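Local atomic coordinates of UV damage endonuclease (Sulfolobus acidocaldarius, PDB entry 3TC3), a protein that probably cuts DNA next to ultraviolet lesions as a manganese-binding TIM-barrel endonuclease that starts excision repair. Residues D38-L43 against S80-P85; L86-K91 against I140-Y145; V127-R132 against I161-S166; H146-D151 against P185-K190. All blocks are in the same frame, centred on the assembly; numbering follows the deposited sequence.

Contact 1. Residues D38-L43 against S80-P85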
loop_
_atom_site.group_PDB
_atom_site.type_symbol
_atom_site.label_atom_id
_atom_site.label_comp_id
_atom_site.label_asym_id
_atom_site.label_seq_id
_atom_site.Cartn_x
_atom_site.Cartn_y
_atom_site.Cartn_z
ATOM N N ASP A 38 -1.136 5.674 -13.343
ATOM C CA ASP A 38 -0.599 4.309 -13.158
ATOM C C ASP A 38 -0.194 3.653 -14.493
ATOM O O ASP A 38 -0.228 2.440 -14.649
ATOM C CB ASP A 38 -1.577 3.446 -12.432
ATOM C CG ASP A 38 -2.874 3.183 -13.254
ATOM O OD1 ASP A 38 -3.138 3.924 -14.219
ATOM O OD2 ASP A 38 -3.619 2.265 -12.841
ATOM N N LYS A 39 0.228 4.476 -15.437
ATOM C CA LYS A 39 0.554 3.961 -16.790
ATOM C C LYS A 39 1.945 3.308 -16.695
ATOM O O LYS A 39 2.810 3.773 -15.932
ATOM C CB LYS A 39 0.667 5.100 -17.822
ATOM C CG LYS A 39 -0.558 6.040 -17.841
ATOM C CD LYS A 39 -0.504 7.043 -19.058
ATOM C CE LYS A 39 0.591 8.052 -18.869
ATOM N NZ LYS A 39 0.566 8.774 -17.549
ATOM N N THR A 40 2.135 2.212 -17.447
ATOM C CA THR A 40 3.480 1.610 -17.452
ATOM C C THR A 40 3.801 1.315 -18.892
ATOM O O THR A 40 3.011 1.601 -19.784
ATOM C CB THR A 40 3.612 0.354 -16.605
ATOM O OG1 THR A 40 5.018 0.065 -16.478
ATOM C CG2 THR A 40 2.790 -0.854 -17.128
ATOM N N ILE A 41 5.031 0.874 -19.082
ATOM C CA ILE A 41 5.483 0.567 -20.441
ATOM C C ILE A 41 6.055 -0.856 -20.465
ATOM O O ILE A 41 6.515 -1.425 -19.449
ATOM C CB ILE A 41 6.529 1.608 -20.858
ATOM C CG1 ILE A 41 7.840 1.432 -20.107
ATOM C CG2 ILE A 41 5.901 3.033 -20.866
ATOM C CD1 ILE A 41 8.978 2.176 -20.795
ATOM N N LYS A 42 6.001 -1.456 -21.673
ATOM C CA LYS A 42 6.563 -2.818 -21.859
ATOM C C LYS A 42 8.076 -2.792 -21.845
ATOM O O LYS A 42 8.695 -1.803 -22.270
ATOM C CB LYS A 42 6.117 -3.424 -23.230
ATOM C CG LYS A 42 4.563 -3.432 -23.451
ATOM C CD LYS A 42 4.165 -3.933 -24.858
ATOM C CE LYS A 42 4.291 -2.813 -25.887
ATOM N NZ LYS A 42 3.485 -3.026 -27.134
ATOM N N LEU A 43 8.663 -3.868 -21.375
ATOM C CA LEU A 43 10.145 -3.958 -21.414
ATOM C C LEU A 43 10.695 -3.591 -22.800
ATOM O O LEU A 43 11.685 -2.844 -22.954
ATOM C CB LEU A 43 10.621 -5.355 -20.981
ATOM C CG LEU A 43 12.136 -5.494 -20.944
ATOM C CD1 LEU A 43 12.836 -4.370 -20.082
ATOM C CD2 LEU A 43 12.549 -6.902 -20.524
ATOM N N SER A 80 0.741 4.591 -7.015
ATOM C CA SER A 80 0.977 3.458 -7.899
ATOM C C SER A 80 2.469 3.071 -8.013
ATOM O O SER A 80 3.339 3.969 -8.120
ATOM C CB SER A 80 0.489 3.839 -9.336
ATOM O OG SER A 80 0.893 2.783 -10.231
ATOM N N SER A 81 2.745 1.790 -7.996
ATOM C CA SER A 81 4.142 1.270 -8.247
ATOM C C SER A 81 4.553 1.501 -9.671
ATOM O O SER A 81 5.766 1.431 -9.990
ATOM C CB SER A 81 4.264 -0.197 -7.862
ATOM O OG SER A 81 3.915 -0.329 -6.497
ATOM N N ASN A 82 3.593 1.814 -10.554
ATOM C CA ASN A 82 4.005 2.100 -11.970
ATOM C C ASN A 82 4.466 3.514 -12.146
ATOM O O ASN A 82 4.828 3.918 -13.290
ATOM C CB ASN A 82 2.788 1.838 -12.899
ATOM C CG ASN A 82 2.433 0.450 -13.004
ATOM O OD1 ASN A 82 3.240 -0.447 -12.752
ATOM N ND2 ASN A 82 1.192 0.202 -13.524
ATOM N N THR A 83 4.512 4.345 -11.092
ATOM C CA THR A 83 4.775 5.801 -11.227
ATOM C C THR A 83 6.009 6.024 -12.128
ATOM O O THR A 83 5.899 6.807 -13.087
ATOM C CB THR A 83 4.994 6.464 -9.860
ATOM O OG1 THR A 83 3.697 6.439 -9.206
ATOM C CG2 THR A 83 5.435 7.928 -9.989
ATOM N N ILE A 84 7.114 5.375 -11.780
ATOM C CA ILE A 84 8.300 5.415 -12.705
ATOM C C ILE A 84 8.381 4.006 -13.372
ATOM O O ILE A 84 8.794 3.041 -12.742
ATOM C CB ILE A 84 9.580 5.609 -11.930
ATOM C CG1 ILE A 84 9.484 6.797 -10.975
ATOM C CG2 ILE A 84 10.807 5.731 -12.988
ATOM C CD1 ILE A 84 9.246 8.195 -11.668
ATOM N N PRO A 85 7.920 3.848 -14.624
ATOM C CA PRO A 85 7.865 2.518 -15.196
ATOM C C PRO A 85 9.154 1.742 -15.288
ATOM O O PRO A 85 10.102 2.366 -15.784
ATOM C CB PRO A 85 7.293 2.788 -16.595
ATOM C CG PRO A 85 6.529 3.993 -16.477
ATOM C CD PRO A 85 7.409 4.875 -15.543
#

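Contact 2. Residues L86-K91 against I140-Y145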
loop_
_atom_site.group_PDB
_atom_site.type_symbol
_atom_site.label_atom_id
_atom_site.label_comp_id
_atom_site.label_asym_id
_atom_site.label_seq_id
_atom_site.Cartn_x
_atom_site.Cartn_y
_atom_site.Cartn_z
ATOM N N LEU A 86 9.169 0.447 -14.912
ATOM C CA LEU A 86 10.359 -0.401 -15.030
ATOM C C LEU A 86 11.564 0.056 -14.202
ATOM O O LEU A 86 12.682 -0.438 -14.385
ATOM C CB LEU A 86 10.803 -0.593 -16.522
ATOM C CG LEU A 86 9.716 -1.216 -17.395
ATOM C CD1 LEU A 86 10.199 -0.989 -18.863
ATOM C CD2 LEU A 86 9.612 -2.718 -16.985
ATOM N N ALA A 87 11.314 0.897 -13.177
ATOM C CA ALA A 87 12.423 1.472 -12.389
ATOM C C ALA A 87 13.375 0.491 -11.740
ATOM O O ALA A 87 14.559 0.825 -11.555
ATOM C CB ALA A 87 11.867 2.421 -11.294
ATOM N N SER A 88 12.900 -0.699 -11.377
ATOM C CA SER A 88 13.880 -1.613 -10.710
ATOM C C SER A 88 14.417 -2.678 -11.641
ATOM O O SER A 88 15.166 -3.563 -11.200
ATOM C CB SER A 88 13.224 -2.291 -9.501
ATOM O OG SER A 88 12.194 -3.135 -10.005
ATOM N N HIS A 89 14.028 -2.655 -12.923
ATOM C CA HIS A 89 14.544 -3.621 -13.869
ATOM C C HIS A 89 16.054 -3.442 -14.044
ATOM O O HIS A 89 16.578 -2.315 -14.062
ATOM C CB HIS A 89 13.829 -3.467 -15.211
ATOM C CG HIS A 89 14.130 -4.576 -16.164
ATOM N ND1 HIS A 89 15.287 -4.630 -16.927
ATOM C CD2 HIS A 89 13.415 -5.738 -16.438
ATOM C CE1 HIS A 89 15.310 -5.780 -17.603
ATOM N NE2 HIS A 89 14.137 -6.450 -17.329
ATOM N N PRO A 90 16.792 -4.562 -14.096
ATOM C CA PRO A 90 18.243 -4.515 -14.356
ATOM C C PRO A 90 18.739 -3.648 -15.508
ATOM O O PRO A 90 19.846 -3.074 -15.407
ATOM C CB PRO A 90 18.589 -5.987 -14.677
ATOM C CG PRO A 90 17.512 -6.770 -13.974
ATOM C CD PRO A 90 16.267 -5.940 -14.078
ATOM N N LYS A 91 17.985 -3.581 -16.601
ATOM C CA LYS A 91 18.348 -2.760 -17.741
ATOM C C LYS A 91 17.953 -1.281 -17.610
ATOM O O LYS A 91 18.297 -0.475 -18.497
ATOM C CB LYS A 91 17.752 -3.378 -19.036
ATOM C CG LYS A 91 18.394 -4.705 -19.437
ATOM C CD LYS A 91 17.725 -5.188 -20.725
ATOM C CE LYS A 91 18.652 -5.370 -21.899
ATOM N NZ LYS A 91 19.872 -6.104 -21.473
ATOM N N ILE A 140 14.401 -6.963 -3.412
ATOM C CA ILE A 140 15.036 -5.810 -2.745
ATOM C C ILE A 140 15.216 -4.650 -3.714
ATOM O O ILE A 140 14.988 -3.545 -3.362
ATOM C CB ILE A 140 16.340 -6.290 -2.105
ATOM C CG1 ILE A 140 15.955 -7.196 -0.934
ATOM C CG2 ILE A 140 17.111 -5.013 -1.559
ATOM C CD1 ILE A 140 17.214 -7.876 -0.152
ATOM N N MET A 141 15.579 -4.934 -4.968
ATOM C CA MET A 141 15.634 -3.889 -6.024
ATOM C C MET A 141 14.299 -3.173 -6.165
ATOM O O MET A 141 14.290 -1.905 -6.275
ATOM C CB MET A 141 16.164 -4.402 -7.389
ATOM C CG MET A 141 17.595 -4.805 -7.271
ATOM S SD MET A 141 18.823 -3.509 -6.742
ATOM C CE MET A 141 18.812 -3.346 -4.818
ATOM N N GLU A 142 13.194 -3.948 -6.164
ATOM C CA GLU A 142 11.879 -3.290 -6.287
ATOM C C GLU A 142 11.589 -2.431 -5.037
ATOM O O GLU A 142 11.064 -1.323 -5.134
ATOM C CB GLU A 142 10.860 -4.381 -6.562
ATOM C CG GLU A 142 9.451 -3.853 -6.834
ATOM C CD GLU A 142 9.252 -2.936 -8.028
ATOM O OE1 GLU A 142 10.164 -2.644 -8.835
ATOM O OE2 GLU A 142 8.087 -2.546 -8.190
ATOM N N LEU A 143 11.917 -2.991 -3.869
ATOM C CA LEU A 143 11.754 -2.213 -2.605
ATOM C C LEU A 143 12.614 -0.953 -2.574
ATOM O O LEU A 143 12.092 0.118 -2.144
ATOM C CB LEU A 143 12.070 -3.126 -1.386
ATOM C CG LEU A 143 11.007 -4.176 -1.135
ATOM C CD1 LEU A 143 11.579 -5.181 -0.106
ATOM C CD2 LEU A 143 9.641 -3.618 -0.757
ATOM N N LYS A 144 13.843 -1.044 -3.105
ATOM C CA LYS A 144 14.729 0.134 -3.166
ATOM C C LYS A 144 14.130 1.221 -4.070
ATOM O O LYS A 144 14.118 2.399 -3.711
ATOM C CB LYS A 144 16.065 -0.322 -3.752
ATOM C CG LYS A 144 16.924 0.880 -3.985
ATOM C CD LYS A 144 18.280 0.483 -4.557
ATOM C CE LYS A 144 19.214 1.739 -4.592
ATOM N NZ LYS A 144 18.702 2.741 -5.541
ATOM N N TYR A 145 13.487 0.835 -5.204
ATOM C CA TYR A 145 12.811 1.861 -6.003
ATOM C C TYR A 145 11.666 2.550 -5.247
ATOM O O TYR A 145 11.501 3.774 -5.362
ATOM C CB TYR A 145 12.257 1.186 -7.322
ATOM C CG TYR A 145 10.995 1.816 -7.899
ATOM C CD1 TYR A 145 10.911 3.183 -8.194
ATOM C CD2 TYR A 145 9.839 0.996 -8.120
ATOM C CE1 TYR A 145 9.713 3.779 -8.664
ATOM C CE2 TYR A 145 8.704 1.564 -8.639
ATOM C CZ TYR A 145 8.653 2.957 -8.904
ATOM O OH TYR A 145 7.511 3.554 -9.340
HETATM O O HOH W 1 9.945 -1.300 -11.112
#

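Contact 3. Residues V127-R132 against I161-S166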
loop_
_atom_site.group_PDB
_atom_site.type_symbol
_atom_site.label_atom_id
_atom_site.label_comp_id
_atom_site.label_asym_id
_atom_site.label_seq_id
_atom_site.Cartn_x
_atom_site.Cartn_y
_atom_site.Cartn_z
ATOM N N VAL A 127 9.018 -10.901 -3.022
ATOM C CA VAL A 127 8.949 -12.112 -2.146
ATOM C C VAL A 127 10.212 -12.070 -1.298
ATOM O O VAL A 127 11.250 -12.677 -1.621
ATOM C CB VAL A 127 8.917 -13.432 -2.979
ATOM C CG1 VAL A 127 8.648 -14.545 -1.950
ATOM C CG2 VAL A 127 7.801 -13.352 -4.052
ATOM N N LEU A 128 10.119 -11.313 -0.194
ATOM C CA LEU A 128 11.351 -10.960 0.555
ATOM C C LEU A 128 11.905 -12.227 1.196
ATOM O O LEU A 128 13.120 -12.285 1.424
ATOM C CB LEU A 128 11.008 -9.876 1.614
ATOM C CG LEU A 128 12.275 -9.556 2.475
ATOM C CD1 LEU A 128 13.387 -8.882 1.633
ATOM C CD2 LEU A 128 11.764 -8.535 3.468
ATOM N N ASN A 129 11.025 -13.214 1.464
ATOM C CA ASN A 129 11.481 -14.443 2.136
ATOM C C ASN A 129 11.626 -15.594 1.153
ATOM O O ASN A 129 11.588 -16.811 1.509
ATOM C CB ASN A 129 10.481 -14.837 3.218
ATOM C CG ASN A 129 9.205 -15.396 2.644
ATOM O OD1 ASN A 129 8.900 -15.230 1.458
ATOM N ND2 ASN A 129 8.508 -16.217 3.466
ATOM N N SER A 130 11.804 -15.318 -0.130
ATOM C CA SER A 130 12.034 -16.442 -1.070
ATOM C C SER A 130 13.243 -17.295 -0.727
ATOM O O SER A 130 14.230 -16.792 -0.201
ATOM C CB SER A 130 12.338 -15.850 -2.485
ATOM O OG SER A 130 12.442 -16.919 -3.457
ATOM N N VAL A 131 13.161 -18.575 -1.037
ATOM C CA VAL A 131 14.366 -19.421 -0.922
ATOM C C VAL A 131 15.362 -19.226 -2.071
ATOM O O VAL A 131 16.505 -19.704 -2.009
ATOM C CB VAL A 131 13.996 -20.936 -0.830
ATOM C CG1 VAL A 131 13.061 -21.263 0.348
ATOM C CG2 VAL A 131 13.343 -21.442 -2.092
ATOM N N ARG A 132 14.963 -18.483 -3.100
ATOM C CA ARG A 132 15.785 -18.291 -4.275
ATOM C C ARG A 132 16.515 -16.973 -4.156
ATOM O O ARG A 132 15.882 -15.870 -4.129
ATOM C CB ARG A 132 14.913 -18.271 -5.504
ATOM C CG ARG A 132 14.150 -19.525 -5.643
ATOM C CD ARG A 132 13.327 -19.607 -6.943
ATOM N NE ARG A 132 14.138 -19.764 -8.154
ATOM C CZ ARG A 132 14.401 -20.945 -8.730
ATOM N NH1 ARG A 132 13.957 -22.085 -8.155
ATOM N NH2 ARG A 132 15.105 -21.014 -9.860
ATOM N N ILE A 161 4.023 -4.949 2.288
ATOM C CA ILE A 161 4.176 -6.211 1.572
ATOM C C ILE A 161 3.536 -7.405 2.311
ATOM O O ILE A 161 3.235 -7.257 3.459
ATOM C CB ILE A 161 5.657 -6.587 1.331
ATOM C CG1 ILE A 161 6.381 -6.727 2.668
ATOM C CG2 ILE A 161 6.286 -5.501 0.413
ATOM C CD1 ILE A 161 7.903 -7.321 2.488
ATOM N N HIS A 162 3.228 -8.483 1.561
ATOM C CA HIS A 162 2.882 -9.744 2.221
ATOM C C HIS A 162 4.141 -10.430 2.679
ATOM O O HIS A 162 5.307 -10.103 2.313
ATOM C CB HIS A 162 2.143 -10.590 1.205
ATOM C CG HIS A 162 0.772 -10.110 0.957
ATOM N ND1 HIS A 162 0.295 -9.892 -0.275
ATOM C CD2 HIS A 162 -0.246 -9.768 1.844
ATOM C CE1 HIS A 162 -1.011 -9.492 -0.187
ATOM N NE2 HIS A 162 -1.335 -9.411 1.107
ATOM N N VAL A 163 3.979 -11.450 3.544
ATOM C CA VAL A 163 5.123 -12.161 4.045
ATOM C C VAL A 163 5.862 -12.867 2.889
ATOM O O VAL A 163 7.101 -12.976 2.877
ATOM C CB VAL A 163 4.726 -13.126 5.218
ATOM C CG1 VAL A 163 5.916 -13.896 5.590
ATOM C CG2 VAL A 163 4.288 -12.286 6.374
ATOM N N GLY A 164 5.050 -13.402 1.990
ATOM C CA GLY A 164 5.648 -13.951 0.807
ATOM C C GLY A 164 5.370 -15.456 0.623
ATOM O O GLY A 164 4.226 -15.958 0.628
ATOM N N SER A 165 6.463 -16.215 0.503
ATOM C CA SER A 165 6.429 -17.648 0.230
ATOM C C SER A 165 6.196 -18.486 1.481
ATOM O O SER A 165 6.639 -18.077 2.542
ATOM C CB SER A 165 7.838 -17.910 -0.374
ATOM O OG SER A 165 8.119 -19.278 -0.495
ATOM N N SER A 166 5.642 -19.705 1.321
ATOM C CA SER A 166 5.576 -20.641 2.438
ATOM C C SER A 166 6.409 -21.908 2.133
ATOM O O SER A 166 6.187 -22.944 2.779
ATOM C CB SER A 166 4.120 -21.056 2.775
ATOM O OG SER A 166 3.557 -21.634 1.633
HETATM O O HOH W 2 7.509 -10.538 0.547
HETATM O O HOH W 3 10.284 -19.449 -2.292
#

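Contact 4. Residues H146-D151 against P185-K190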
loop_
_atom_site.group_PDB
_atom_site.type_symbol
_atom_site.label_atom_id
_atom_site.label_comp_id
_atom_site.label_asym_id
_atom_site.label_seq_id
_atom_site.Cartn_x
_atom_site.Cartn_y
_atom_site.Cartn_z
ATOM N N HIS A 146 10.913 1.770 -4.481
ATOM C CA HIS A 146 9.828 2.394 -3.714
ATOM C C HIS A 146 10.337 3.382 -2.681
ATOM O O HIS A 146 9.796 4.459 -2.567
ATOM C CB HIS A 146 8.968 1.293 -3.044
ATOM C CG HIS A 146 8.047 0.569 -4.042
ATOM N ND1 HIS A 146 8.512 -0.271 -5.045
ATOM C CD2 HIS A 146 6.666 0.689 -4.226
ATOM C CE1 HIS A 146 7.424 -0.684 -5.794
ATOM N NE2 HIS A 146 6.330 -0.119 -5.281
ATOM N N ALA A 147 11.413 2.977 -1.966
ATOM C CA ALA A 147 12.025 3.889 -0.965
ATOM C C ALA A 147 12.604 5.079 -1.705
ATOM O O ALA A 147 12.465 6.231 -1.223
ATOM C CB ALA A 147 13.108 3.147 -0.258
ATOM N N ASP A 148 13.266 4.846 -2.824
ATOM C CA ASP A 148 13.822 6.004 -3.565
ATOM C C ASP A 148 12.700 6.987 -3.972
ATOM O O ASP A 148 12.939 8.216 -4.058
ATOM C CB ASP A 148 14.557 5.523 -4.834
ATOM C CG ASP A 148 15.915 4.868 -4.534
ATOM O OD1 ASP A 148 16.386 4.967 -3.390
ATOM O OD2 ASP A 148 16.439 4.251 -5.468
ATOM N N LEU A 149 11.561 6.432 -4.442
ATOM C CA LEU A 149 10.480 7.328 -4.916
ATOM C C LEU A 149 9.996 8.215 -3.757
ATOM O O LEU A 149 9.898 9.464 -3.875
ATOM C CB LEU A 149 9.336 6.525 -5.550
ATOM C CG LEU A 149 8.180 7.362 -6.078
ATOM C CD1 LEU A 149 8.692 8.222 -7.285
ATOM C CD2 LEU A 149 7.020 6.504 -6.450
ATOM N N LEU A 150 9.716 7.607 -2.629
ATOM C CA LEU A 150 9.278 8.311 -1.414
ATOM C C LEU A 150 10.383 9.293 -0.942
ATOM O O LEU A 150 10.055 10.467 -0.587
ATOM C CB LEU A 150 8.922 7.278 -0.350
ATOM C CG LEU A 150 7.683 6.418 -0.841
ATOM C CD1 LEU A 150 7.474 5.293 0.195
ATOM C CD2 LEU A 150 6.413 7.226 -0.929
ATOM N N ASP A 151 11.665 8.855 -0.996
ATOM C CA ASP A 151 12.742 9.772 -0.630
ATOM C C ASP A 151 12.771 10.966 -1.554
ATOM O O ASP A 151 13.058 12.092 -1.118
ATOM C CB ASP A 151 14.054 9.050 -0.758
ATOM C CG ASP A 151 14.414 8.159 0.390
ATOM O OD1 ASP A 151 13.795 8.188 1.458
ATOM O OD2 ASP A 151 15.418 7.428 0.208
ATOM N N PRO A 185 18.621 -2.160 3.743
ATOM C CA PRO A 185 19.038 -0.814 4.143
ATOM C C PRO A 185 17.926 -0.095 4.850
ATOM O O PRO A 185 16.753 -0.379 4.615
ATOM C CB PRO A 185 19.317 -0.108 2.798
ATOM C CG PRO A 185 18.457 -0.818 1.855
ATOM C CD PRO A 185 18.414 -2.283 2.298
ATOM N N SER A 186 18.282 0.797 5.757
ATOM C CA SER A 186 17.390 1.552 6.574
ATOM C C SER A 186 16.318 2.298 5.832
ATOM O O SER A 186 15.237 2.449 6.365
ATOM C CB SER A 186 18.191 2.624 7.350
ATOM O OG SER A 186 19.029 1.964 8.219
ATOM N N ASN A 187 16.599 2.854 4.632
ATOM C CA ASN A 187 15.544 3.649 3.966
ATOM C C ASN A 187 14.386 2.784 3.494
ATOM O O ASN A 187 13.278 3.290 3.308
ATOM C CB ASN A 187 16.041 4.557 2.819
ATOM C CG ASN A 187 16.483 3.801 1.574
ATOM O OD1 ASN A 187 16.878 2.613 1.577
ATOM N ND2 ASN A 187 16.393 4.527 0.443
ATOM N N ILE A 188 14.642 1.471 3.395
ATOM C CA ILE A 188 13.546 0.552 3.091
ATOM C C ILE A 188 12.981 0.041 4.407
ATOM O O ILE A 188 11.753 0.037 4.635
ATOM C CB ILE A 188 14.023 -0.665 2.293
ATOM C CG1 ILE A 188 14.617 -0.190 0.931
ATOM C CG2 ILE A 188 12.888 -1.761 2.113
ATOM C CD1 ILE A 188 15.286 -1.354 0.147
ATOM N N SER A 189 13.883 -0.478 5.252
ATOM C CA SER A 189 13.370 -1.167 6.460
ATOM C C SER A 189 12.491 -0.226 7.345
ATOM O O SER A 189 11.512 -0.707 7.971
ATOM C CB SER A 189 14.526 -1.803 7.283
ATOM O OG SER A 189 15.310 -0.775 7.839
ATOM N N LYS A 190 12.843 1.054 7.484
ATOM C CA LYS A 190 12.079 1.973 8.302
ATOM C C LYS A 190 10.651 2.203 7.810
ATOM O O LYS A 190 9.787 2.573 8.579
ATOM C CB LYS A 190 12.805 3.302 8.490
ATOM C CG LYS A 190 13.970 3.185 9.532
ATOM C CD LYS A 190 13.416 2.879 10.980
ATOM C CE LYS A 190 14.505 2.952 12.045
ATOM N NZ LYS A 190 15.120 1.586 12.165
HETATM O O HOH W 4 18.430 3.956 -2.181
#

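Contact 1. Residues D38-L43 against S80-P85
Asn82 reaches from one beta-alpha loop of the TIM barrel to another, its side chain meeting the backbone of Asp38 and its amide carbon lying beside Thr40 CB. The loops follow strands 22-27 and 76-78, neighbours in the barrel. The close-packed part centres on Pro85 and Ser80. Pro85 CB lies 3.8 Å from CG1 of buried Ile41, the two side chains crossing at about a right angle; Ile41 also touches Arg50 and Pro85 touches Ser55, both of helix 48-71. Ser80 OG sits 3.4 Å from Asp38 CB. The hydroxyl itself accepts from Asn82 N in an ST turn, which holds that backbone N within the type I turn of Ser80 to Thr83. The Asp38 carboxylate leads away from the contact to a salt bridge with Lys36. On the looser side stands exposed Thr40, whose OG1 touches Pro85 CB at 3.6 Å and whose CB rests 3.8 Å from Asn82 CG. A single direct hydrogen bond joins the segments: Asn82 ND2 to Asp38 O, 2.9 Å, with the oxygen close to the amide plane but the donor 40° above the carbonyl plane.

Contact 2. Residues L86-K91 against I140-Y145
Ser88 and Ala87 bring a beta-alpha loop of the TIM barrel against helix 133-153, the helix that follows the next strand. The loop makes a type I turn from Leu86 to His89, and its two middle residues both direct their CB atoms at the helix. The polar part is built on one carboxylate oxygen. Ser88 OG donates to Glu142 OE1 at 2.4 Å, shorter than a normal hydrogen bond, so the exact length is doubtful. A water bridges the same pair of residues, accepting from Ser88 N and donating to Glu142 OE1 at 2.7 Å. Glu142 gets there because its chain leaves with CG opposite the backbone N (chi1 -175°) and then bends at chi2 (61°), bringing OE1 to Ser88. Among the packing contacts, Ser88 CB also lies 3.4 Å from Met141 O, and Met141, exposed to solvent, adds its CB beside the serine and carries its sulfur off from the loop. The aromatic part belongs to buried Tyr145, whose hydroxyl is hydrogen-bonded to Ser81 O and Ile84 N, both backbone atoms of the preceding part of the loop, and so anchors the ring at its far end. Ala87 makes a CH-pi contact over one face of that ring, its CB 3.5 Å from the centroid and 20° off the normal, with CD1 the closest ring atom at 3.3 Å.

Contact 3. Residues V127-R132 against I161-S166
Asn129 grips the backbone of Ser165 with both ends of its amide, pinning together two successive beta-alpha loops of the TIM barrel, those after strands 117-120 and 158-162. Ser165 N donates to Asn129 OD1 at 2.8 Å, in the carbonyl plane and on a lone pair, and Asn129 ND2 returns a bond of 2.8 Å to Ser165 O, again on a lone pair. The two bonds, both fairly straight, fix the rotation of the amide; a chi1 of 73° places CG between the asparagine's own N and carbonyl carbon. ND2 has a second acceptor in Ser173 O of helix 170-181. Gly164 CA lies 3.6 Å from Asn129 OD1, with the backbone at a positive phi of 120°. Waters extend the polar links: one accepts from Leu128 N and lies 2.9 Å from His162 O, to which it can donate, while another lies between Val131 N and Ser165 OG. Farther out, Val127 CG1 packs 3.8 Å from Ser165 CB, and Leu128 CB meets Ile161 CD1 at 4.1 Å. The segment 127-132 ends its loop just before helix 133-153. Phe177 of helix 170-181 touches both Asn129 and Ile161, Ile140 of helix 133-153 lies against Leu128, and Ile161 pairs through its backbone with Val193 and Glu195 of strand 192-195.

Contact 4. Residues H146-D151 against P185-K190
Asn187 points its amide across to helix 133-153, where ND2 donates to Asp151 OD2 at 3.1 Å. The bond is nearly straight, with an N-H...O angle of 170°; the acceptor lies in the amide plane, and the donor arrives on the syn side of the carboxylate, 29° out of its plane. Next to this bond sits Ala147, whose CB lies 3.6 Å from both Asn187 ND2 and Asn187 O. The same methyl also touches Ile188 CG1 at 3.9 Å. With only a methyl between them, the backbones come close, the CA atoms of Ala147 and Ile188 being 5.5 Å apart. A chi1 of 70° turns the Asn187 amide over Ala147 and toward the two aspartates one helical turn apart. The nearer approach is to Asp151; Asp148 is joined instead by a water that donates to its OD1 at 2.6 Å and accepts a weak bond from Asn187 ND2. In the second shell the carboxylates have stronger, charged partners: Asp151 OD1 pairs with Arg191, and Asp148 OD2 with Lys144 and Lys97. Arg191 also donates to Asn187 O, so one arginine binds both residues of the direct bond. These charges would be expected to keep the aspartates ionised. Far from the manganese, this is helix packing on the outer layer of the TIM barrel, joining helix 133-153 to the short helix 186-189 that leads into strand 192-195.

Contacts 1, 2 and 4 form a continuous band. Contacts 1 and 2, whose centres are 12 Å apart, are joined through the Tyr145 hydroxyl and by Leu43 CD2, 3.6 Å from His89 NE2. Contact 4 reaches contact 1 through His146 NE2, 2.7 Å from Ser81 OG, and shares helix 133-153 with contact 2, where Ile188 CD1 packs 3.6 Å from Lys144 N. Contact 3 joins contact 2 by packing of Leu143 CD2 on Ile161 CG2 at 4.0 Å, but does not touch contacts 1 or 4. It alone comes near the metal site: the Ile161 side chain is about 7 Å from that of Glu195, a manganese ligand, and about 11 Å from the manganese itself.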